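Long-range contacts in Phosphoglucosamine/phosphogalactosamine mutase (Sulfolobus tokodaii, PDB 2F7L), which interconverts the 6-phosphates and 1-phosphates of glucosamine and galactosamine, with magnesium as cofactor, for the synthesis of UDP-N-acetylglucosamine and UDP-N-acetylgalactosamine: residues Ser262-Ser267 with Glu292-Lys297; Ile278-Thr283 with Asn299-Trp304; Ser288-Glu293 with Asp365-Tyr370. One frame throughout, in Å; residues are numbered along the deposited sequence.

Interaction 1 of 3, residues Ser262-Ser267 with Glu292-Lys297; sequences SGTLLS and EEYLSK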
loop_
_atom_site.group_PDB
_atom_site.type_symbol
_atom_site.label_atom_id
_atom_site.label_comp_id
_atom_site.label_asym_id
_atom_site.label_seq_id
_atom_site.Cartn_x
_atom_site.Cartn_y
_atom_site.Cartn_z
ATOM N N SER A 262 8.422 -10.400 -3.068
ATOM C CA SER A 262 7.674 -10.340 -4.311
ATOM C C SER A 262 7.826 -8.987 -4.992
ATOM O O SER A 262 7.596 -8.866 -6.196
ATOM C CB SER A 262 6.195 -10.646 -4.068
ATOM O OG SER A 262 5.634 -9.777 -3.112
ATOM N N GLY A 263 8.218 -7.974 -4.229
ATOM C CA GLY A 263 8.394 -6.657 -4.805
ATOM C C GLY A 263 9.632 -6.711 -5.663
ATOM O O GLY A 263 9.718 -6.077 -6.713
ATOM N N THR A 264 10.599 -7.495 -5.199
ATOM C CA THR A 264 11.877 -7.677 -5.889
ATOM C C THR A 264 11.689 -8.455 -7.202
ATOM O O THR A 264 12.184 -8.050 -8.246
ATOM C CB THR A 264 12.886 -8.417 -4.957
ATOM O OG1 THR A 264 13.290 -7.540 -3.899
ATOM C CG2 THR A 264 14.107 -8.869 -5.733
ATOM N N LEU A 265 10.967 -9.569 -7.120
ATOM C CA LEU A 265 10.656 -10.416 -8.270
ATOM C C LEU A 265 9.883 -9.602 -9.317
ATOM O O LEU A 265 10.150 -9.694 -10.515
ATOM C CB LEU A 265 9.800 -11.596 -7.794
ATOM C CG LEU A 265 10.322 -13.035 -7.868
ATOM C CD1 LEU A 265 11.824 -13.050 -7.820
ATOM C CD2 LEU A 265 9.737 -13.852 -6.726
ATOM N N LEU A 266 8.917 -8.816 -8.846
ATOM C CA LEU A 266 8.084 -7.972 -9.696
ATOM C C LEU A 266 8.899 -6.811 -10.221
ATOM O O LEU A 266 8.749 -6.393 -11.370
ATOM C CB LEU A 266 6.896 -7.444 -8.899
ATOM C CG LEU A 266 5.530 -8.094 -9.143
ATOM C CD1 LEU A 266 5.640 -9.573 -9.510
ATOM C CD2 LEU A 266 4.697 -7.892 -7.903
ATOM N N SER A 267 9.767 -6.282 -9.373
ATOM C CA SER A 267 10.618 -5.172 -9.773
ATOM C C SER A 267 11.490 -5.682 -10.933
ATOM O O SER A 267 11.866 -4.949 -11.846
ATOM C CB SER A 267 11.475 -4.740 -8.583
ATOM O OG SER A 267 11.813 -3.371 -8.689
ATOM N N GLU A 292 18.779 -5.376 -3.148
ATOM C CA GLU A 292 19.989 -4.932 -3.849
ATOM C C GLU A 292 20.743 -6.112 -4.423
ATOM O O GLU A 292 21.183 -6.090 -5.571
ATOM C CB GLU A 292 20.941 -4.192 -2.921
ATOM C CG GLU A 292 20.523 -2.804 -2.559
ATOM C CD GLU A 292 21.627 -2.064 -1.835
ATOM O OE1 GLU A 292 22.261 -2.667 -0.935
ATOM O OE2 GLU A 292 21.858 -0.879 -2.165
ATOM N N GLU A 293 20.891 -7.140 -3.605
ATOM C CA GLU A 293 21.603 -8.324 -4.016
ATOM C C GLU A 293 21.069 -8.873 -5.324
ATOM O O GLU A 293 21.818 -9.084 -6.275
ATOM C CB GLU A 293 21.487 -9.379 -2.929
ATOM C CG GLU A 293 22.513 -10.494 -3.011
ATOM C CD GLU A 293 22.554 -11.291 -1.724
ATOM O OE1 GLU A 293 22.339 -10.685 -0.646
ATOM O OE2 GLU A 293 22.807 -12.513 -1.789
ATOM N N TYR A 294 19.763 -9.092 -5.372
ATOM C CA TYR A 294 19.132 -9.646 -6.558
ATOM C C TYR A 294 19.038 -8.683 -7.730
ATOM O O TYR A 294 19.345 -9.048 -8.849
ATOM C CB TYR A 294 17.732 -10.146 -6.212
ATOM C CG TYR A 294 17.210 -11.204 -7.153
ATOM C CD1 TYR A 294 17.435 -12.554 -6.904
ATOM C CD2 TYR A 294 16.492 -10.857 -8.290
ATOM C CE1 TYR A 294 16.952 -13.529 -7.762
ATOM C CE2 TYR A 294 16.009 -11.830 -9.159
ATOM C CZ TYR A 294 16.240 -13.160 -8.885
ATOM O OH TYR A 294 15.736 -14.122 -9.725
ATOM N N LEU A 295 18.612 -7.452 -7.496
ATOM C CA LEU A 295 18.494 -6.529 -8.615
ATOM C C LEU A 295 19.838 -6.080 -9.133
ATOM O O LEU A 295 19.926 -5.559 -10.245
ATOM C CB LEU A 295 17.646 -5.313 -8.236
ATOM C CG LEU A 295 16.174 -5.625 -7.931
ATOM C CD1 LEU A 295 15.426 -4.327 -7.671
ATOM C CD2 LEU A 295 15.532 -6.394 -9.096
ATOM N N SER A 296 20.876 -6.284 -8.324
ATOM C CA SER A 296 22.235 -5.902 -8.705
ATOM C C SER A 296 22.685 -6.623 -9.967
ATOM O O SER A 296 23.256 -6.016 -10.880
ATOM C CB SER A 296 23.219 -6.206 -7.578
ATOM O OG SER A 296 23.254 -5.139 -6.645
ATOM N N LYS A 297 22.423 -7.921 -10.016
ATOM C CA LYS A 297 22.794 -8.703 -11.174
ATOM C C LYS A 297 21.863 -8.474 -12.367
ATOM O O LYS A 297 21.567 -9.398 -13.121
ATOM C CB LYS A 297 22.852 -10.191 -10.810
ATOM C CG LYS A 297 21.634 -10.765 -10.135
ATOM C CD LYS A 297 21.757 -12.288 -10.050
ATOM C CE LYS A 297 20.681 -12.906 -9.150
ATOM N NZ LYS A 297 19.284 -12.468 -9.496
#

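Interaction 2 of 3, residues Ile278-Thr283 with Asn299-Trp304; sequences IKKIVT and NIQVDW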
loop_
_atom_site.group_PDB
_atom_site.type_symbol
_atom_site.label_atom_id
_atom_site.label_comp_id
_atom_site.label_asym_id
_atom_site.label_seq_id
_atom_site.Cartn_x
_atom_site.Cartn_y
_atom_site.Cartn_z
ATOM N N ILE A 278 14.613 3.330 -17.447
ATOM C CA ILE A 278 15.703 3.454 -16.488
ATOM C C ILE A 278 15.730 2.351 -15.422
ATOM O O ILE A 278 14.986 2.423 -14.443
ATOM C CB ILE A 278 15.635 4.803 -15.740
ATOM C CG1 ILE A 278 14.781 5.818 -16.526
ATOM C CG2 ILE A 278 17.034 5.293 -15.471
ATOM C CD1 ILE A 278 15.206 6.050 -17.965
ATOM N N LYS A 279 16.587 1.341 -15.609
ATOM C CA LYS A 279 16.711 0.260 -14.630
ATOM C C LYS A 279 16.962 1.002 -13.317
ATOM O O LYS A 279 18.024 1.607 -13.107
ATOM C CB LYS A 279 17.901 -0.660 -14.945
ATOM C CG LYS A 279 18.066 -1.081 -16.413
ATOM C CD LYS A 279 16.924 -1.947 -16.914
ATOM C CE LYS A 279 17.146 -2.364 -18.362
ATOM N NZ LYS A 279 15.911 -2.981 -18.914
ATOM N N LYS A 280 15.960 0.966 -12.448
ATOM C CA LYS A 280 16.031 1.661 -11.187
ATOM C C LYS A 280 14.653 1.630 -10.547
ATOM O O LYS A 280 13.652 1.942 -11.199
ATOM C CB LYS A 280 16.423 3.100 -11.442
ATOM C CG LYS A 280 16.425 3.969 -10.213
ATOM C CD LYS A 280 16.299 5.432 -10.598
ATOM C CE LYS A 280 16.781 5.671 -12.023
ATOM N NZ LYS A 280 18.104 5.007 -12.275
ATOM N N ILE A 281 14.615 1.271 -9.267
ATOM C CA ILE A 281 13.377 1.194 -8.527
ATOM C C ILE A 281 13.522 1.919 -7.194
ATOM O O ILE A 281 14.635 2.183 -6.750
ATOM C CB ILE A 281 12.979 -0.286 -8.312
ATOM C CG1 ILE A 281 13.996 -0.996 -7.410
ATOM C CG2 ILE A 281 12.901 -0.997 -9.674
ATOM C CD1 ILE A 281 13.818 -0.744 -5.944
ATOM N N VAL A 282 12.391 2.254 -6.572
ATOM C CA VAL A 282 12.355 2.954 -5.286
ATOM C C VAL A 282 11.790 2.002 -4.244
ATOM O O VAL A 282 10.945 1.174 -4.552
ATOM C CB VAL A 282 11.414 4.180 -5.352
ATOM C CG1 VAL A 282 11.351 4.892 -4.008
ATOM C CG2 VAL A 282 11.880 5.128 -6.427
ATOM N N THR A 283 12.270 2.091 -3.013
ATOM C CA THR A 283 11.721 1.263 -1.937
ATOM C C THR A 283 12.074 1.862 -0.581
ATOM O O THR A 283 13.026 2.637 -0.456
ATOM C CB THR A 283 12.197 -0.204 -2.001
ATOM O OG1 THR A 283 11.216 -1.029 -1.360
ATOM C CG2 THR A 283 13.524 -0.382 -1.284
ATOM N N ASN A 299 21.574 -4.746 -13.111
ATOM C CA ASN A 299 21.893 -3.325 -13.256
ATOM C C ASN A 299 20.813 -2.370 -12.789
ATOM O O ASN A 299 20.855 -1.164 -13.073
ATOM C CB ASN A 299 22.251 -3.032 -14.707
ATOM C CG ASN A 299 23.439 -3.835 -15.170
ATOM O OD1 ASN A 299 23.772 -3.846 -16.350
ATOM N ND2 ASN A 299 24.094 -4.517 -14.231
ATOM N N ILE A 300 19.853 -2.921 -12.058
ATOM C CA ILE A 300 18.751 -2.142 -11.528
ATOM C C ILE A 300 19.177 -1.580 -10.178
ATOM O O ILE A 300 19.397 -2.336 -9.236
ATOM C CB ILE A 300 17.511 -3.035 -11.329
ATOM C CG1 ILE A 300 17.251 -3.853 -12.599
ATOM C CG2 ILE A 300 16.310 -2.176 -10.995
ATOM C CD1 ILE A 300 16.209 -4.945 -12.449
ATOM N N GLN A 301 19.325 -0.263 -10.086
ATOM C CA GLN A 301 19.700 0.344 -8.812
ATOM C C GLN A 301 18.451 0.398 -7.959
ATOM O O GLN A 301 17.342 0.477 -8.486
ATOM C CB GLN A 301 20.159 1.778 -8.985
ATOM C CG GLN A 301 21.133 1.996 -10.074
ATOM C CD GLN A 301 21.326 3.471 -10.351
ATOM O OE1 GLN A 301 22.097 3.848 -11.243
ATOM N NE2 GLN A 301 20.624 4.319 -9.590
ATOM N N VAL A 302 18.614 0.347 -6.645
ATOM C CA VAL A 302 17.455 0.463 -5.787
ATOM C C VAL A 302 17.654 1.795 -5.073
ATOM O O VAL A 302 18.693 2.032 -4.466
ATOM C CB VAL A 302 17.329 -0.735 -4.782
ATOM C CG1 VAL A 302 17.991 -1.971 -5.360
ATOM C CG2 VAL A 302 17.891 -0.382 -3.438
ATOM N N ASP A 303 16.684 2.692 -5.214
ATOM C CA ASP A 303 16.761 3.981 -4.552
ATOM C C ASP A 303 16.036 3.896 -3.224
ATOM O O ASP A 303 14.817 3.836 -3.187
ATOM C CB ASP A 303 16.120 5.057 -5.420
ATOM C CG ASP A 303 17.042 5.537 -6.516
ATOM O OD1 ASP A 303 18.159 6.008 -6.189
ATOM O OD2 ASP A 303 16.650 5.448 -7.702
ATOM N N TRP A 304 16.779 3.881 -2.132
ATOM C CA TRP A 304 16.161 3.779 -0.816
ATOM C C TRP A 304 15.451 5.065 -0.446
ATOM O O TRP A 304 15.865 6.132 -0.870
ATOM C CB TRP A 304 17.215 3.438 0.238
ATOM C CG TRP A 304 17.810 2.090 0.024
ATOM C CD1 TRP A 304 19.009 1.804 -0.566
ATOM C CD2 TRP A 304 17.217 0.828 0.359
ATOM N NE1 TRP A 304 19.200 0.443 -0.619
ATOM C CE2 TRP A 304 18.116 -0.181 -0.058
ATOM C CE3 TRP A 304 16.016 0.451 0.974
ATOM C CZ2 TRP A 304 17.849 -1.549 0.121
ATOM C CZ3 TRP A 304 15.750 -0.911 1.154
ATOM C CH2 TRP A 304 16.664 -1.892 0.730
HETATM O O HOH W 1 20.880 3.525 -13.342
#

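Interaction 3 of 3, residues Ser288-Glu293 with Asp365-Tyr370; sequences SSLVEE and DRLPKY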
loop_
_atom_site.group_PDB
_atom_site.type_symbol
_atom_site.label_atom_id
_atom_site.label_comp_id
_atom_site.label_asym_id
_atom_site.label_seq_id
_atom_site.Cartn_x
_atom_site.Cartn_y
_atom_site.Cartn_z
ATOM N N SER A 288 14.100 -5.376 2.837
ATOM C CA SER A 288 15.305 -6.179 3.009
ATOM C C SER A 288 16.349 -5.780 1.995
ATOM O O SER A 288 16.000 -5.452 0.875
ATOM C CB SER A 288 14.986 -7.653 2.809
ATOM O OG SER A 288 16.167 -8.400 2.563
ATOM N N SER A 289 17.625 -5.818 2.378
ATOM C CA SER A 289 18.717 -5.449 1.461
ATOM C C SER A 289 18.831 -6.488 0.346
ATOM O O SER A 289 19.478 -6.267 -0.683
ATOM C CB SER A 289 20.046 -5.317 2.219
ATOM O OG SER A 289 20.389 -6.521 2.869
ATOM N N LEU A 290 18.189 -7.623 0.574
ATOM C CA LEU A 290 18.120 -8.703 -0.396
ATOM C C LEU A 290 17.781 -8.119 -1.788
ATOM O O LEU A 290 18.257 -8.600 -2.825
ATOM C CB LEU A 290 17.037 -9.680 0.082
ATOM C CG LEU A 290 16.051 -10.493 -0.752
ATOM C CD1 LEU A 290 15.091 -11.096 0.256
ATOM C CD2 LEU A 290 15.268 -9.658 -1.759
ATOM N N VAL A 291 16.958 -7.074 -1.792
ATOM C CA VAL A 291 16.557 -6.413 -3.019
ATOM C C VAL A 291 17.786 -5.958 -3.822
ATOM O O VAL A 291 17.838 -6.139 -5.046
ATOM C CB VAL A 291 15.634 -5.198 -2.713
ATOM C CG1 VAL A 291 16.362 -4.196 -1.836
ATOM C CG2 VAL A 291 15.176 -4.526 -4.016
ATOM N N GLU A 292 18.779 -5.376 -3.148
ATOM C CA GLU A 292 19.989 -4.932 -3.849
ATOM C C GLU A 292 20.743 -6.112 -4.423
ATOM O O GLU A 292 21.183 -6.090 -5.571
ATOM C CB GLU A 292 20.941 -4.192 -2.921
ATOM C CG GLU A 292 20.523 -2.804 -2.559
ATOM C CD GLU A 292 21.627 -2.064 -1.835
ATOM O OE1 GLU A 292 22.261 -2.667 -0.935
ATOM O OE2 GLU A 292 21.858 -0.879 -2.165
ATOM N N GLU A 293 20.891 -7.140 -3.605
ATOM C CA GLU A 293 21.603 -8.324 -4.016
ATOM C C GLU A 293 21.069 -8.873 -5.324
ATOM O O GLU A 293 21.818 -9.084 -6.275
ATOM C CB GLU A 293 21.487 -9.379 -2.929
ATOM C CG GLU A 293 22.513 -10.494 -3.011
ATOM C CD GLU A 293 22.554 -11.291 -1.724
ATOM O OE1 GLU A 293 22.339 -10.685 -0.646
ATOM O OE2 GLU A 293 22.807 -12.513 -1.789
ATOM N N ASP A 365 12.209 -19.156 -4.360
ATOM C CA ASP A 365 13.473 -19.652 -3.877
ATOM C C ASP A 365 14.640 -19.045 -4.636
ATOM O O ASP A 365 15.741 -19.028 -4.125
ATOM C CB ASP A 365 13.526 -21.172 -3.930
ATOM C CG ASP A 365 12.765 -21.818 -2.784
ATOM O OD1 ASP A 365 12.624 -21.182 -1.713
ATOM O OD2 ASP A 365 12.317 -22.974 -2.946
ATOM N N ARG A 366 14.412 -18.520 -5.835
ATOM C CA ARG A 366 15.506 -17.911 -6.588
ATOM C C ARG A 366 16.051 -16.658 -5.900
ATOM O O ARG A 366 17.018 -16.072 -6.363
ATOM C CB ARG A 366 15.069 -17.494 -7.998
ATOM C CG ARG A 366 14.648 -18.587 -8.988
ATOM C CD ARG A 366 14.732 -17.976 -10.397
ATOM N NE ARG A 366 13.780 -18.482 -11.390
ATOM C CZ ARG A 366 13.674 -19.751 -11.773
ATOM N NH1 ARG A 366 14.455 -20.700 -11.246
ATOM N NH2 ARG A 366 12.798 -20.068 -12.716
ATOM N N LEU A 367 15.426 -16.234 -4.805
ATOM C CA LEU A 367 15.853 -15.020 -4.081
ATOM C C LEU A 367 16.756 -15.300 -2.874
ATOM O O LEU A 367 16.718 -16.388 -2.282
ATOM C CB LEU A 367 14.628 -14.240 -3.573
ATOM C CG LEU A 367 13.917 -13.088 -4.284
ATOM C CD1 LEU A 367 14.264 -13.045 -5.740
ATOM C CD2 LEU A 367 12.413 -13.240 -4.086
ATOM N N PRO A 368 17.572 -14.310 -2.486
ATOM C CA PRO A 368 18.463 -14.468 -1.338
ATOM C C PRO A 368 17.605 -14.771 -0.108
ATOM O O PRO A 368 16.529 -14.192 0.058
ATOM C CB PRO A 368 19.134 -13.107 -1.238
ATOM C CG PRO A 368 19.170 -12.649 -2.656
ATOM C CD PRO A 368 17.803 -13.023 -3.161
ATOM N N LYS A 369 18.065 -15.673 0.749
ATOM C CA LYS A 369 17.314 -16.026 1.950
ATOM C C LYS A 369 17.873 -15.314 3.179
ATOM O O LYS A 369 19.051 -15.450 3.492
ATOM C CB LYS A 369 17.347 -17.549 2.134
ATOM C CG LYS A 369 17.198 -18.057 3.562
ATOM C CD LYS A 369 18.053 -19.356 3.781
ATOM C CE LYS A 369 19.529 -19.095 4.273
ATOM N NZ LYS A 369 20.415 -18.158 3.458
ATOM N N TYR A 370 17.022 -14.537 3.850
ATOM C CA TYR A 370 17.390 -13.798 5.068
ATOM C C TYR A 370 16.429 -14.089 6.216
ATOM O O TYR A 370 15.235 -14.279 6.006
ATOM C CB TYR A 370 17.374 -12.291 4.837
ATOM C CG TYR A 370 18.576 -11.746 4.125
ATOM C CD1 TYR A 370 18.714 -11.876 2.742
ATOM C CD2 TYR A 370 19.561 -11.049 4.831
ATOM C CE1 TYR A 370 19.801 -11.314 2.074
ATOM C CE2 TYR A 370 20.658 -10.483 4.175
ATOM C CZ TYR A 370 20.765 -10.617 2.795
ATOM O OH TYR A 370 21.821 -10.030 2.142
#

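Interaction 1 of 3, residues Ser262-Ser267 with Glu292-Lys297
Thr264 and Leu295 meet where two near-parallel helices of an alpha/beta/alpha domain, the third of the phosphohexose mutase family, pack together. The axes of the short segments come within 10.0 Å, at 13° between their directions. The contact is small, buried and almost wholly apolar. Thr264 uses its methyl. CG2 lies 3.9 Å from Tyr294 CB and also touches the start of the phenol ring, which it meets obliquely. With CG2 anti to the backbone N of Thr264 (OG1 at chi1 -71°), the methyl faces Tyr294 and OG1 turns back along its own helix. There OG1 bonds to Asp260 O, which satisfies the hydroxyl. Leu295 supplies the second half. Its CD1 meets the side chain of Ser267, one turn further along, with OG at 3.9 Å. The phenol of Tyr294 reaches past Thr264 toward the next residue. Its OH stands 4.5 Å from Leu265 CD1, a loose contact. In the next shell, Leu265 and Tyr294 both lean on Leu367, and Leu265 also rests on Phe364 of helix 360-365. Ser267 and Leu295 share Ile281 of strand 280-284 as a floor. Just after the C-terminal end of helix 290-296, Lys297 folds back, with NZ over the centre of one face of the Tyr294 ring. The same NZ makes a weak bond to Tyr294 O. Between the helices, the second methyl of Leu295, CD2, rests 3.8 Å from the backbone oxygen Thr264 O.

Interaction 2 of 3, residues Ile278-Thr283 with Asn299-Trp304
Ile281 pairs with Val302 in parallel strands, and its backbone N and O bind the residues before and after that partner. Ile281 N donates to Gln301 O at 2.9 Å, and Ile281 O accepts from Asp303 N. The next bond, Thr283 N to Asp303 O, is 3.1 Å long, and the donor stands 31° out of the carbonyl plane. CA-H groups of Lys280 and Val282 also point at Gln301 O and Asp303 O, so each carbonyl has two partners. Side chains alternate between the two faces. On one face Ile281 CG1 sits between its backbone N and carbonyl carbon (chi1 66°), and this brings CD1 to 3.7 Å from Val302 CB. The other branch, Ile281 CG2, meets Ile300 CG2 at 3.8 Å. Further along, Thr283 CG2 touches the benzene part of Trp304 obliquely, while Thr283 OG1 bonds to Phe325 O and Ser287 OG. The other face carries Lys280, Gln301 and Asp303 beside the apolar Val282. Lys280 runs beside Gln301, and its bent chain passes the carboxylate of Asp303. NZ stays 4.8 Å from Asp303 OD2, near but not paired. Glu319 brings a second carboxylate close to the same oxygen. Replacing Lys280 by a methionine would remove this positive charge, and the crowded carboxylates of Asp303 and Glu319 would probably repel each other more. The two strands and helix 290-296 between them form a beta-alpha-beta unit. Strand 301-305 lies at the edge of its sheet, and strand 280-284 pairs on its other side with strand 323-326. Helices 259-272 and 290-296 pack on the Ile281 face, and helix 309-318 on the Val282 and Asp303 face.

Interaction 3 of 3, residues Ser288-Glu293 with Asp365-Tyr370
Tyr370 OH donates to Glu293 OE1 at 2.9 Å and meets this oxygen nearly along its C-O axis. OE1 lies at the edge of the phenol, close to the ring plane. The carboxylate itself is turned 70° from that plane. The second oxygen, Glu293 OE2, has a salt bridge to Lys436, so the two oxygens hold the carboxylate to two different partners. Glu293 CG is anti to the backbone N (chi1 -162°) and the chain beyond is extended, which carries it out past Pro368. The two side chains run in opposite directions, with Glu293 CD 3.8 Å from Pro368 CG. The contact joins the start of helix 290-296 to the loop between helix 360-365 and strand 371-378. That strand is the edge of the antiparallel sheet of the C-terminal domain, so the loop is the link from the third alpha/beta/alpha domain to the fourth. Lys436, just after strand 428-435 of the same sheet, also touches Pro368 and Tyr370. Leu290 fills the middle. Its CB packs 3.8 Å from Tyr370 CE1, and its CG sits 3.9 Å from Pro368 CD, the side chains crossing at about a right angle. Leu290 CD1 reaches the carbonyl Pro368 O. Leu290 also touches Thr264 on helix 259-272. Its backbone is held by Ser288: Leu290 N donates to Ser288 OG at 2.9 Å, a capping bond at the turn leading into the helix. Ser288 OG is also bonded to Glu434 OE2.

Helix 290-296 ties the three contacts together. The segments of interactions 1 and 3, centred about 7 Å apart, overlap at Glu292 and Glu293; of these, Glu293 alone makes contacts across, in interaction 3. Leu367 of interaction 3 packs on Leu265 and Tyr294 of interaction 1. The centres of interactions 1 and 2 are about 9 Å apart. There the helix ends in a Schellman motif at Asn299, with Ile300 N 3.2 Å from Leu295 O. Interactions 2 and 3 are about 15 Å apart between centres, yet Trp304 CH2 is within 3.5 Å of Val291 CG1. All three lie away from Ser97, probably the catalytic phosphoserine but unmodified here, and the probable magnesium ligands Asp241, Asp243 and Asp245.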